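Local coordinates for type III effector Xcv3220-like C-terminal domain-containing protein (Xanthomonas campestris pv. vesicatoria, PDB 4FC9) that is a type III effector secreted into plant host cells, whose all-helical C-terminal domain, the part described here, probably confers E3 ubiquitin ligase activity, at residues Thr73-Val78 and Ser148-Ala153; Asn54-Gly59 and Pro79-Met84; Ala131-Val136 and Ala156-Met161; Gln42-Thr47 and Val184-Gln189; Leu85-Asp90 and Ala177-Leu182. All coordinates share one frame; numbering follows the deposited sequence. Where two conformers were deposited one is given.

How the interactions relate
All five contacts join helices, or the loops and tail between and after them, within an all-helical domain. Interaction 2 is the most buried and rests on a phenylalanine among methyl groups; interaction 3, nearest the chain's centre, is partly buried, and the two meet around Ala158 and Met161 of helix 152-171. Interaction 1 pairs loops at the starts of helices 79-88 and 152-171, where backbone and water bonds join apolar packing. Interactions 4 and 5 attach the chain that follows helix 152-171, the first to helix 32-49 through aliphatic groups, the second to Glu87 of helix 79-88 and, by a surface salt bridge, to Asp90 before helix 91-101. Interaction 4 closes the widest loop, with the others nested inside.

Interaction 1. Residues Thr73-Val78 and Ser148-Ala153; sequences TTFGQV and SPLDVA
Ser148 reaches Phe75 first through its backbone: Ser148 O accepts from Phe75 N at 2.9 Å, the donor lying in the carbonyl plane, and the same oxygen takes a CA-H...O contact from Thr74 CA at 3.1 Å. Ser148 CB rests 3.9 Å from Phe75 CD1, while the hydroxyl bonds to His145 N. Pro149 comes next; its CB is directed away from 73-78, and its carbonyl O stands 3.5 Å from Phe75 CE1. Leu150 supplies the apolar part. With CG beside the backbone N (chi1 -61°), its branches serve two neighbours: CD2 meets Phe75 CD1 at 3.6 Å and CD1 lies 4.1 Å from Val78 CG2. A water accepts from Leu150 N at 2.8 Å and probably donates to Thr73 O, bridging the two backbones. Asp151, whose short acid suits a helix start, turns OD1 to Thr154 N and, weakly, to Ala153 N. Within 73-78, Gln77 OE1 receives Thr73 N, Thr74 N and Thr74 OG1, bracing the bend that presents Phe75. The arrangement is that of two loops running into N-caps, a 3-10 turn at 75-77 followed by Val78, the N-cap of helix 79-88, and Asp151 before helix 152-171.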
# COMPACT_ATOMS: atom_id res chain seq x y z
N THR A 73 -4.38 20.50 4.54
CA THR A 73 -5.66 19.82 4.65
C THR A 73 -5.90 18.81 3.52
O THR A 73 -6.91 18.12 3.52
CB THR A 73 -6.82 20.82 4.68
OG1 THR A 73 -6.89 21.51 3.42
CG2 THR A 73 -6.64 21.83 5.80
N THR A 74 -4.97 18.74 2.57
CA THR A 74 -5.11 17.85 1.42
C THR A 74 -3.83 17.09 1.10
O THR A 74 -2.74 17.47 1.53
CB THR A 74 -5.53 18.61 0.14
OG1 THR A 74 -4.54 19.59 -0.18
CG2 THR A 74 -6.88 19.28 0.32
N PHE A 75 -3.98 16.02 0.31
CA PHE A 75 -2.84 15.22 -0.13
C PHE A 75 -1.80 16.05 -0.87
O PHE A 75 -0.61 15.87 -0.68
CB PHE A 75 -3.32 14.07 -1.04
CG PHE A 75 -3.52 12.77 -0.31
CD1 PHE A 75 -4.28 12.72 0.85
CD2 PHE A 75 -2.96 11.60 -0.80
CE1 PHE A 75 -4.46 11.53 1.52
CE2 PHE A 75 -3.14 10.40 -0.13
CZ PHE A 75 -3.90 10.36 1.03
N GLY A 76 -2.27 16.95 -1.73
CA GLY A 76 -1.38 17.73 -2.56
C GLY A 76 -0.47 18.65 -1.77
O GLY A 76 0.57 19.07 -2.27
N GLN A 77 -0.88 18.96 -0.54
CA GLN A 77 -0.12 19.86 0.32
C GLN A 77 0.94 19.12 1.13
O GLN A 77 1.73 19.73 1.85
CB GLN A 77 -1.06 20.63 1.25
CG GLN A 77 -1.90 21.67 0.53
CD GLN A 77 -3.04 22.19 1.38
OE1 GLN A 77 -3.75 21.42 2.01
NE2 GLN A 77 -3.20 23.51 1.40
N VAL A 78 0.96 17.80 1.01
CA VAL A 78 2.00 16.98 1.62
C VAL A 78 2.87 16.40 0.51
O VAL A 78 2.41 15.59 -0.29
CB VAL A 78 1.41 15.85 2.48
CG1 VAL A 78 2.51 15.01 3.09
CG2 VAL A 78 0.52 16.42 3.57
N SER A 148 -7.62 15.22 -2.15
CA SER A 148 -8.13 14.30 -1.13
C SER A 148 -7.86 14.81 0.28
O SER A 148 -6.78 15.34 0.55
CB SER A 148 -7.50 12.91 -1.29
OG SER A 148 -7.87 12.32 -2.53
N PRO A 149 -8.83 14.63 1.18
CA PRO A 149 -8.64 15.03 2.58
C PRO A 149 -7.61 14.14 3.25
O PRO A 149 -7.40 13.00 2.83
CB PRO A 149 -10.01 14.78 3.20
CG PRO A 149 -10.56 13.65 2.41
CD PRO A 149 -10.11 13.92 0.99
N LEU A 150 -6.99 14.67 4.29
CA LEU A 150 -6.14 13.88 5.16
C LEU A 150 -7.00 13.40 6.30
O LEU A 150 -7.34 14.16 7.19
CB LEU A 150 -4.99 14.74 5.69
CG LEU A 150 -4.11 15.28 4.56
CD1 LEU A 150 -3.26 16.43 5.03
CD2 LEU A 150 -3.25 14.16 4.04
N ASP A 151 -7.40 12.14 6.23
CA ASP A 151 -8.17 11.53 7.32
C ASP A 151 -7.70 10.10 7.54
O ASP A 151 -6.75 9.65 6.89
CB ASP A 151 -9.68 11.61 7.05
CG ASP A 151 -10.11 10.86 5.79
OD1 ASP A 151 -9.66 9.73 5.56
OD2 ASP A 151 -10.93 11.42 5.03
N VAL A 152 -8.36 9.39 8.44
CA VAL A 152 -7.91 8.05 8.82
C VAL A 152 -7.86 7.07 7.65
O VAL A 152 -6.89 6.33 7.50
CB VAL A 152 -8.72 7.48 10.02
CG1 VAL A 152 -10.18 7.30 9.65
CG2 VAL A 152 -8.11 6.16 10.49
N ALA A 153 -8.87 7.11 6.79
CA ALA A 153 -8.98 6.18 5.67
C ALA A 153 -8.00 6.51 4.55
O ALA A 153 -7.36 5.63 3.98
CB ALA A 153 -10.39 6.16 5.13
O HOH W 1 -8.16 16.94 5.37

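Interaction 2. Residues Asn54-Gly59 and Pro79-Met84; sequences NPFLEG and PALRDM. With EDO (1,2-ethanediol), chain E.
One water ties Phe56 to Ala80, donating to Phe56 O at 2.9 Å and accepting from Ala80 N, in the first turn of helix 79-88, where amide hydrogens have no carbonyl a turn earlier to meet. The loop side is a type I beta turn from Asn54 to Leu57 combined with an Asx turn: Asn54 OD1 accepts from Phe56 N at 3.0 Å, the donor standing above the plane of the side-chain carbonyl. The same oxygen lies in plane at the edge of the Phe56 ring. Asparagine suits this place because its short amide folds back on the turn.

Phe56, its CB directed at the helix, is the hub. Leu81 CD2 sits over one face in a CH-pi contact, 3.8 Å from the ring centroid and only 11° off the normal. The two side chains cross at about a right angle, presenting one methyl to the ring centre. Selenomethionine Met84 bends at its last torsion (chi3 -62°), bringing CE to 3.5 Å from Phe56 CE1. At the CD1 side of the ring, Ala80, small enough to let the loop come close, offers CB. Ala158 of helix 152-171 and Met44 of helix 32-49 also touch the phenylalanine, which therefore joins three helices. Pro79 suits the first turn, having no N-H to satisfy, and its CD lies near Leu57 CD2. On the solvent side, 1,2-ethanediol, probably from the crystallisation liquor, donates from O1 to Asp83 OD1 at 2.8 Å.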
# COMPACT_ATOMS: atom_id res chain seq x y z
N ASN A 54 -0.03 12.28 11.32
CA ASN A 54 0.40 12.15 9.94
C ASN A 54 1.89 11.83 9.87
O ASN A 54 2.73 12.71 10.05
CB ASN A 54 0.12 13.48 9.23
CG ASN A 54 0.34 13.43 7.73
OD1 ASN A 54 0.94 12.50 7.20
ND2 ASN A 54 -0.15 14.46 7.04
N PRO A 55 2.24 10.55 9.60
CA PRO A 55 3.65 10.14 9.58
C PRO A 55 4.42 10.64 8.37
O PRO A 55 5.62 10.38 8.25
CB PRO A 55 3.56 8.61 9.54
CG PRO A 55 2.26 8.34 8.87
CD PRO A 55 1.34 9.42 9.34
N PHE A 56 3.74 11.34 7.47
CA PHE A 56 4.36 11.79 6.23
C PHE A 56 4.93 13.19 6.35
O PHE A 56 5.61 13.67 5.44
CB PHE A 56 3.36 11.69 5.08
CG PHE A 56 2.94 10.28 4.77
CD1 PHE A 56 3.78 9.43 4.06
CD2 PHE A 56 1.73 9.79 5.21
CE1 PHE A 56 3.40 8.12 3.78
CE2 PHE A 56 1.34 8.48 4.94
CZ PHE A 56 2.18 7.65 4.23
N LEU A 57 4.66 13.85 7.47
CA LEU A 57 5.21 15.17 7.73
C LEU A 57 6.10 15.16 8.96
O LEU A 57 5.82 14.47 9.93
CB LEU A 57 4.10 16.21 7.88
CG LEU A 57 3.32 16.60 6.63
CD1 LEU A 57 2.12 17.45 7.00
CD2 LEU A 57 4.21 17.33 5.64
N GLU A 58 7.17 15.94 8.89
CA GLU A 58 8.09 16.13 10.00
C GLU A 58 7.35 16.42 11.30
O GLU A 58 6.49 17.29 11.37
CB GLU A 58 9.05 17.28 9.68
CG GLU A 58 10.16 17.48 10.68
CD GLU A 58 11.07 18.63 10.33
OE1 GLU A 58 10.72 19.41 9.41
OE2 GLU A 58 12.13 18.77 10.96
N GLY A 59 7.67 15.65 12.34
CA GLY A 59 7.05 15.81 13.64
C GLY A 59 5.73 15.09 13.81
O GLY A 59 5.14 15.12 14.88
N PRO A 79 4.14 16.84 0.43
CA PRO A 79 5.07 16.43 -0.62
C PRO A 79 5.17 14.92 -0.82
O PRO A 79 5.11 14.47 -1.97
CB PRO A 79 6.40 16.99 -0.12
CG PRO A 79 6.01 18.21 0.63
CD PRO A 79 4.72 17.87 1.31
N ALA A 80 5.31 14.16 0.26
CA ALA A 80 5.42 12.71 0.16
C ALA A 80 4.18 12.10 -0.50
O ALA A 80 4.28 11.13 -1.26
CB ALA A 80 5.65 12.10 1.53
N LEU A 81 3.01 12.67 -0.20
CA LEU A 81 1.76 12.14 -0.73
C LEU A 81 1.54 12.58 -2.16
O LEU A 81 0.98 11.83 -2.97
CB LEU A 81 0.58 12.59 0.13
CG LEU A 81 0.61 12.14 1.59
CD1 LEU A 81 -0.61 12.67 2.30
CD2 LEU A 81 0.68 10.62 1.67
N ARG A 82 1.98 13.79 -2.49
CA ARG A 82 1.91 14.24 -3.87
C ARG A 82 2.79 13.33 -4.72
O ARG A 82 2.42 12.98 -5.84
CB ARG A 82 2.33 15.71 -4.00
CG ARG A 82 1.97 16.32 -5.35
CD ARG A 82 2.19 17.84 -5.41
NE ARG A 82 1.00 18.62 -5.06
CZ ARG A 82 0.05 18.99 -5.91
NH1 ARG A 82 0.12 18.64 -7.19
NH2 ARG A 82 -0.99 19.70 -5.49
N ASP A 83 3.95 12.94 -4.18
CA ASP A 83 4.87 12.04 -4.87
C ASP A 83 4.25 10.68 -5.14
O ASP A 83 4.29 10.17 -6.26
CB ASP A 83 6.15 11.83 -4.07
CG ASP A 83 7.03 13.07 -4.02
OD1 ASP A 83 6.79 14.00 -4.82
OD2 ASP A 83 7.96 13.09 -3.19
N MSE A 84 3.70 10.08 -4.09
CA MSE A 84 3.15 8.73 -4.19
C MSE A 84 1.90 8.69 -5.04
O MSE A 84 1.64 7.70 -5.71
CB MSE A 84 2.88 8.15 -2.81
CG MSE A 84 4.15 7.88 -2.02
SE MSE A 84 3.85 6.64 -0.56
CE MSE A 84 2.58 7.69 0.44
C1 EDO E . 5.79 17.26 -4.15
O1 EDO E . 7.08 16.65 -4.12
C2 EDO E . 5.85 18.60 -3.44
O2 EDO E . 4.54 19.19 -3.42
O HOH W 2 6.03 15.11 2.91

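Interaction 3. Residues Ala131-Val136 and Ala156-Met161; sequences AHLGIV and AKAVQM
His132 and Met161 bring the two backbones closest, with CA atoms 4.3 Å apart; the chain at 131-136, neither helix nor strand, passes along helix 152-171, pairing Ala131 with Gln160 and Leu133 with Ala158 on either side of that point. Such nearness leaves the backbone itself as a packing surface: Ala131 O lies 3.6 Å from Met161 CA, and Thr164 OG1, farther along the helix, hydrogen-bonds with both Ala131 O and Gln160 O.

Selenomethionine Met161 takes CG anti to its backbone N (chi1 -169°) and stays extended, so CG passes His132 CB at 3.7 Å and the selenium reaches Leu133, 3.6 Å from its N, crossing the leucine at about a right angle. Leu133 fills the angle between Met161 and Lys157. Its CD2 touches Lys157 CG at 3.6 Å as the two chains slide past each other in opposite directions, and CD1 faces Ala158, whose small side chain leaves room. Lys157 bends at both chi2 (63°) and chi3 (69°), which lays CD 3.4 Å from His132 O and returns the ammonium to Gln160. There NZ donates to Gln160 OE1 at 2.8 Å, nearly along the C=O axis, and also to Ser130 O.

His132 is held locally: ND1 accepts from Gly134 N, Ile135 CG2 covers one ring face, and Phe93 meets the ring edge-to-face. The chemistry implies a contact held by close van der Waals fit, in which lysine lends its methylenes to the interior while its ammonium is met by Gln160 OE1 and Ser130 O.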
# COMPACT_ATOMS: atom_id res chain seq x y z
N ALA A 131 -3.66 -2.15 -2.98
CA ALA A 131 -2.87 -1.59 -1.89
C ALA A 131 -2.04 -0.40 -2.36
O ALA A 131 -0.83 -0.36 -2.16
CB ALA A 131 -1.97 -2.65 -1.28
N HIS A 132 -2.70 0.57 -2.99
CA HIS A 132 -2.03 1.78 -3.45
C HIS A 132 -3.01 2.93 -3.71
O HIS A 132 -4.23 2.75 -3.61
CB HIS A 132 -1.16 1.51 -4.68
CG HIS A 132 -1.93 1.08 -5.90
ND1 HIS A 132 -2.55 1.99 -6.73
CD2 HIS A 132 -2.16 -0.14 -6.42
CE1 HIS A 132 -3.14 1.34 -7.72
NE2 HIS A 132 -2.92 0.04 -7.55
N LEU A 133 -2.48 4.10 -4.03
CA LEU A 133 -3.27 5.33 -4.10
C LEU A 133 -3.81 5.62 -5.49
O LEU A 133 -4.36 6.69 -5.73
CB LEU A 133 -2.44 6.52 -3.62
CG LEU A 133 -2.06 6.57 -2.14
CD1 LEU A 133 -1.00 7.62 -1.91
CD2 LEU A 133 -3.29 6.86 -1.29
N GLY A 134 -3.68 4.66 -6.40
CA GLY A 134 -4.08 4.88 -7.78
C GLY A 134 -5.31 4.10 -8.21
O GLY A 134 -5.58 3.98 -9.40
N ILE A 135 -6.05 3.59 -7.23
CA ILE A 135 -7.23 2.79 -7.52
C ILE A 135 -8.40 3.66 -7.96
O ILE A 135 -8.46 4.85 -7.65
CB ILE A 135 -7.64 1.94 -6.31
CG1 ILE A 135 -8.01 2.85 -5.13
CG2 ILE A 135 -6.52 0.98 -5.93
CD1 ILE A 135 -8.55 2.09 -3.93
N VAL A 136 -9.33 3.07 -8.70
CA VAL A 136 -10.45 3.82 -9.25
C VAL A 136 -11.79 3.36 -8.68
O VAL A 136 -11.93 2.23 -8.21
CB VAL A 136 -10.47 3.75 -10.80
CG1 VAL A 136 -9.26 4.49 -11.36
CG2 VAL A 136 -10.50 2.31 -11.28
N ALA A 156 -4.48 5.91 5.88
CA ALA A 156 -4.23 4.48 6.02
C ALA A 156 -3.90 3.89 4.66
O ALA A 156 -3.01 3.05 4.55
CB ALA A 156 -5.42 3.78 6.63
N LYS A 157 -4.58 4.35 3.61
CA LYS A 157 -4.27 3.88 2.27
C LYS A 157 -2.87 4.32 1.85
O LYS A 157 -2.15 3.57 1.19
CB LYS A 157 -5.31 4.34 1.25
CG LYS A 157 -5.02 3.86 -0.18
CD LYS A 157 -5.03 2.34 -0.31
CE LYS A 157 -6.44 1.79 -0.14
NZ LYS A 157 -6.50 0.33 -0.43
N ALA A 158 -2.48 5.53 2.24
CA ALA A 158 -1.15 6.02 1.90
C ALA A 158 -0.06 5.18 2.56
O ALA A 158 0.98 4.93 1.97
CB ALA A 158 -1.00 7.48 2.28
N VAL A 159 -0.32 4.74 3.79
CA VAL A 159 0.61 3.86 4.50
C VAL A 159 0.68 2.51 3.80
O VAL A 159 1.76 1.93 3.66
CB VAL A 159 0.23 3.68 5.98
CG1 VAL A 159 1.13 2.64 6.64
CG2 VAL A 159 0.30 5.00 6.73
N GLN A 160 -0.47 2.02 3.35
CA GLN A 160 -0.53 0.79 2.56
C GLN A 160 0.39 0.89 1.36
O GLN A 160 1.14 -0.04 1.07
CB GLN A 160 -1.94 0.51 2.05
CG GLN A 160 -2.81 -0.26 3.01
CD GLN A 160 -3.92 -1.00 2.29
OE1 GLN A 160 -4.65 -0.41 1.50
NE2 GLN A 160 -4.04 -2.29 2.55
N MSE A 161 0.31 2.01 0.65
CA MSE A 161 1.12 2.20 -0.53
C MSE A 161 2.59 2.34 -0.17
O MSE A 161 3.46 1.92 -0.94
CB MSE A 161 0.67 3.39 -1.35
CG MSE A 161 1.37 3.39 -2.70
SE MSE A 161 1.03 4.87 -3.82
CE MSE A 161 2.53 4.63 -5.05

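Interaction 4. Residues Gln42-Thr47 and Val184-Gln189; sequences QAMLST and VHIPEQ
Thr47 and Pro187 meet where the extended C-terminal tail lies along helix 32-49, a helix-against-tail contact made almost wholly of aliphatic groups. The threonine conformation explains how it meets the proline. With OG1 beside the backbone N (chi1 -60°), the hydroxyl folds back to donate to Ala43 O at 2.9 Å. That carbonyl also receives the helical bond from Thr47 N, and the two donors arrive from opposite faces of its plane. The hydroxyl's proton goes to Ala43 O, yet OG1 still abuts Pro187 CD at 3.2 Å, with CG2 beside it at 3.6 Å. Proline suits this place, giving a compact apolar ring and no N-H.

Ile186 is curled by its side-chain torsions: chi1 places CG1 beside the backbone N, and chi2, at -55°, swings CD1 onto the helix. The methyl lands 3.7 Å from Met44 CG and 4.0 Å from Ala43 CB, alanine being short enough to admit it. Isoleucine's longer branch thus spans from the tail to the helix surface.

Selenomethionine Met44 runs straight to the selenium and then turns (chi3 73°), crossing both Ile186 and Val184 at about a right angle. Its flexible end also touches Phe56 and, from helix 152-171, Trp162 and Val159, while Trp162 packs on Val184 too. His185, its CB directed away from the helix, bonds through the backbone to Pro55. At the start of 184-189, Val184 CG1 lies 4.0 Å from Met44 CE.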
# COMPACT_ATOMS: atom_id res chain seq x y z
N GLN A 42 3.59 -0.93 10.23
CA GLN A 42 2.72 -1.09 11.39
C GLN A 42 2.75 0.15 12.28
O GLN A 42 1.71 0.59 12.76
CB GLN A 42 3.13 -2.32 12.19
CG GLN A 42 2.11 -2.79 13.21
CD GLN A 42 2.53 -4.08 13.91
OE1 GLN A 42 1.89 -5.13 13.75
NE2 GLN A 42 3.60 -4.01 14.69
N ALA A 43 3.94 0.69 12.50
CA ALA A 43 4.11 1.90 13.30
C ALA A 43 3.39 3.09 12.66
O ALA A 43 2.76 3.89 13.36
CB ALA A 43 5.59 2.21 13.47
N MSE A 44 3.49 3.19 11.34
CA MSE A 44 2.81 4.25 10.60
C MSE A 44 1.30 4.12 10.72
O MSE A 44 0.61 5.12 10.93
CB MSE A 44 3.23 4.20 9.13
CG MSE A 44 4.68 4.58 8.90
SE MSE A 44 5.31 4.19 7.11
CE MSE A 44 4.39 5.60 6.12
N LEU A 45 0.81 2.90 10.59
CA LEU A 45 -0.62 2.62 10.76
C LEU A 45 -1.05 3.00 12.16
O LEU A 45 -2.12 3.58 12.35
CB LEU A 45 -0.91 1.14 10.53
CG LEU A 45 -0.95 0.71 9.08
CD1 LEU A 45 -1.33 -0.76 9.01
CD2 LEU A 45 -1.94 1.57 8.32
N SER A 46 -0.22 2.66 13.14
CA SER A 46 -0.48 3.03 14.52
C SER A 46 -0.54 4.55 14.64
O SER A 46 -1.44 5.09 15.27
CB SER A 46 0.60 2.48 15.44
OG SER A 46 0.30 2.79 16.78
N THR A 47 0.42 5.22 14.03
CA THR A 47 0.47 6.68 14.06
C THR A 47 -0.83 7.25 13.49
O THR A 47 -1.49 8.08 14.13
CB THR A 47 1.68 7.22 13.29
OG1 THR A 47 2.88 6.70 13.88
CG2 THR A 47 1.72 8.73 13.34
N VAL A 184 9.72 9.03 6.72
CA VAL A 184 8.51 8.81 7.49
C VAL A 184 8.78 9.25 8.92
O VAL A 184 9.92 9.22 9.39
CB VAL A 184 8.05 7.34 7.43
CG1 VAL A 184 8.19 6.81 6.01
CG2 VAL A 184 8.82 6.48 8.40
N HIS A 185 7.74 9.68 9.61
CA HIS A 185 7.92 10.28 10.92
C HIS A 185 7.03 9.62 11.96
O HIS A 185 5.82 9.83 11.98
CB HIS A 185 7.68 11.78 10.84
CG HIS A 185 8.54 12.46 9.82
ND1 HIS A 185 9.81 12.91 10.09
CD2 HIS A 185 8.31 12.73 8.51
CE1 HIS A 185 10.32 13.45 9.00
NE2 HIS A 185 9.44 13.35 8.03
N ILE A 186 7.65 8.82 12.80
CA ILE A 186 6.95 8.11 13.86
C ILE A 186 7.12 8.89 15.16
O ILE A 186 8.24 9.26 15.52
CB ILE A 186 7.52 6.69 14.03
CG1 ILE A 186 7.52 5.94 12.69
CG2 ILE A 186 6.75 5.92 15.10
CD1 ILE A 186 6.18 5.89 12.00
N PRO A 187 6.00 9.15 15.85
CA PRO A 187 6.03 9.81 17.16
C PRO A 187 7.01 9.15 18.11
O PRO A 187 7.19 7.93 18.07
CB PRO A 187 4.60 9.61 17.67
CG PRO A 187 3.78 9.56 16.45
CD PRO A 187 4.62 8.88 15.40
N GLU A 188 7.64 9.96 18.95
CA GLU A 188 8.57 9.47 19.96
C GLU A 188 7.84 8.63 21.01
O GLU A 188 8.44 8.10 21.95
CB GLU A 188 9.30 10.65 20.61
CG GLU A 188 10.01 11.55 19.61
CD GLU A 188 10.67 12.77 20.26
OE1 GLU A 188 10.43 13.01 21.46
OE2 GLU A 188 11.43 13.47 19.56
N GLN A 189 6.52 8.53 20.83
CA GLN A 189 5.67 7.67 21.64
C GLN A 189 5.58 6.26 21.07
O GLN A 189 6.01 5.30 21.72
CB GLN A 189 4.27 8.28 21.76
CG GLN A 189 3.22 7.30 22.26
CD GLN A 189 2.10 8.00 23.01
OE1 GLN A 189 2.26 9.13 23.48
NE2 GLN A 189 0.95 7.33 23.13

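Interaction 5. Residues Leu85-Asp90 and Ala177-Leu182; sequences LAESRD and ARFPEL
Asp90 and Arg178 form a side-on, two-pronged salt bridge between the N-cap of helix 91-101 and the loop after helix 152-171. Arg178 NE donates to the syn lone pair of Asp90 OD1 at 2.8 Å, although the oxygen is tilted out of the guanidinium plane. Arg178 NH2 reaches Asp90 OD2 at 3.0 Å with a straighter N-H...O angle of 161°; that oxygen lies in the guanidinium plane but is approached from above the carboxylate. The two planes stand 60° apart, so the pairing is twisted, and a second bond from NH2 to OD1 is weak.

The next shell sets both partners. Asp90's chi1 of 173° swings CG to the side of CB opposite its N, and OD2 also caps Glu92 N; an aspartate suits an N-cap that also faces a cation. Arg178, extended as far as NE, lays its CG over the rim of one Phe179 ring face, 3.5 Å above the plane. The edge of that ring lies near Asp90 OD1.

Glu87 supports the phenylalanine obliquely, with CD 3.7 Å from Phe179 CD1. Its carboxylate is engaged by Arg165 of helix 152-171, in a salt bridge through OE2, and Arg165 also bonds Pro180 O, linking helix to loop. Glutamate has the length to lay CG and CD against the ring and still reach that arginine. Beside the ring, Glu87 OE2 lies 3.7 Å from Pro180 CD.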
# COMPACT_ATOMS: atom_id res chain seq x y z
N LEU A 85 1.14 9.77 -5.03
CA LEU A 85 -0.00 9.90 -5.93
C LEU A 85 0.45 9.73 -7.38
O LEU A 85 -0.15 8.97 -8.13
CB LEU A 85 -0.71 11.25 -5.73
CG LEU A 85 -1.76 11.29 -4.61
CD1 LEU A 85 -2.21 12.72 -4.31
CD2 LEU A 85 -2.95 10.41 -4.95
N ALA A 86 1.53 10.41 -7.75
CA ALA A 86 2.06 10.32 -9.10
C ALA A 86 2.57 8.92 -9.43
O ALA A 86 2.31 8.40 -10.51
CB ALA A 86 3.15 11.35 -9.33
N GLU A 87 3.30 8.32 -8.49
CA GLU A 87 3.80 6.96 -8.65
C GLU A 87 2.67 5.97 -8.89
O GLU A 87 2.80 5.04 -9.69
CB GLU A 87 4.61 6.52 -7.42
CG GLU A 87 5.95 7.19 -7.28
CD GLU A 87 6.66 6.80 -6.00
OE1 GLU A 87 6.21 5.85 -5.34
OE2 GLU A 87 7.67 7.44 -5.66
N SER A 88 1.54 6.18 -8.22
CA SER A 88 0.41 5.26 -8.32
C SER A 88 -0.28 5.34 -9.69
O SER A 88 -1.06 4.47 -10.04
CB SER A 88 -0.58 5.51 -7.19
OG SER A 88 -1.29 6.72 -7.39
N ARG A 89 0.03 6.39 -10.45
CA ARG A 89 -0.48 6.52 -11.81
C ARG A 89 0.52 5.99 -12.82
O ARG A 89 0.23 5.90 -14.01
CB ARG A 89 -0.77 7.99 -12.12
CG ARG A 89 -2.21 8.41 -11.92
CD ARG A 89 -2.62 8.35 -10.47
NE ARG A 89 -3.65 9.33 -10.17
CZ ARG A 89 -4.24 9.46 -8.98
NH1 ARG A 89 -5.17 10.39 -8.79
NH2 ARG A 89 -3.91 8.66 -7.98
N ASP A 90 1.71 5.63 -12.34
CA ASP A 90 2.81 5.21 -13.20
C ASP A 90 2.68 3.75 -13.64
O ASP A 90 2.52 2.86 -12.81
CB ASP A 90 4.14 5.46 -12.50
CG ASP A 90 5.32 4.90 -13.26
OD1 ASP A 90 6.31 4.52 -12.61
OD2 ASP A 90 5.27 4.85 -14.51
N ALA A 177 15.68 3.68 -7.59
CA ALA A 177 15.91 4.93 -8.30
C ALA A 177 14.59 5.53 -8.78
O ALA A 177 14.43 6.75 -8.83
CB ALA A 177 16.85 4.72 -9.47
N ARG A 178 13.63 4.66 -9.11
CA ARG A 178 12.33 5.10 -9.62
C ARG A 178 11.37 5.46 -8.49
O ARG A 178 10.54 6.37 -8.62
CB ARG A 178 11.72 4.02 -10.50
CG ARG A 178 10.44 4.45 -11.19
CD ARG A 178 10.15 3.58 -12.40
NE ARG A 178 9.06 4.12 -13.20
CZ ARG A 178 9.20 5.09 -14.09
NH1 ARG A 178 10.38 5.66 -14.28
NH2 ARG A 178 8.15 5.52 -14.79
N PHE A 179 11.49 4.74 -7.39
CA PHE A 179 10.65 4.95 -6.23
C PHE A 179 11.55 5.25 -5.05
O PHE A 179 11.91 4.34 -4.29
CB PHE A 179 9.78 3.72 -5.97
CG PHE A 179 9.05 3.24 -7.19
CD1 PHE A 179 8.36 4.14 -7.99
CD2 PHE A 179 9.09 1.91 -7.55
CE1 PHE A 179 7.69 3.71 -9.12
CE2 PHE A 179 8.43 1.47 -8.68
CZ PHE A 179 7.73 2.38 -9.47
N PRO A 180 11.94 6.52 -4.91
CA PRO A 180 12.91 7.01 -3.93
C PRO A 180 12.47 6.73 -2.51
O PRO A 180 11.28 6.58 -2.24
CB PRO A 180 12.92 8.52 -4.17
CG PRO A 180 12.38 8.70 -5.54
CD PRO A 180 11.37 7.62 -5.71
N GLU A 181 13.43 6.66 -1.60
CA GLU A 181 13.10 6.55 -0.20
C GLU A 181 12.37 7.82 0.20
O GLU A 181 12.74 8.92 -0.21
CB GLU A 181 14.35 6.38 0.64
CG GLU A 181 14.71 4.94 0.89
CD GLU A 181 15.71 4.79 2.01
OE1 GLU A 181 15.30 4.90 3.18
OE2 GLU A 181 16.91 4.58 1.71
N LEU A 182 11.33 7.65 1.00
CA LEU A 182 10.59 8.77 1.54
C LEU A 182 10.76 8.79 3.04
O LEU A 182 10.77 7.74 3.68
CB LEU A 182 9.12 8.67 1.17
CG LEU A 182 8.79 8.81 -0.32
CD1 LEU A 182 7.37 8.35 -0.56
CD2 LEU A 182 8.97 10.25 -0.77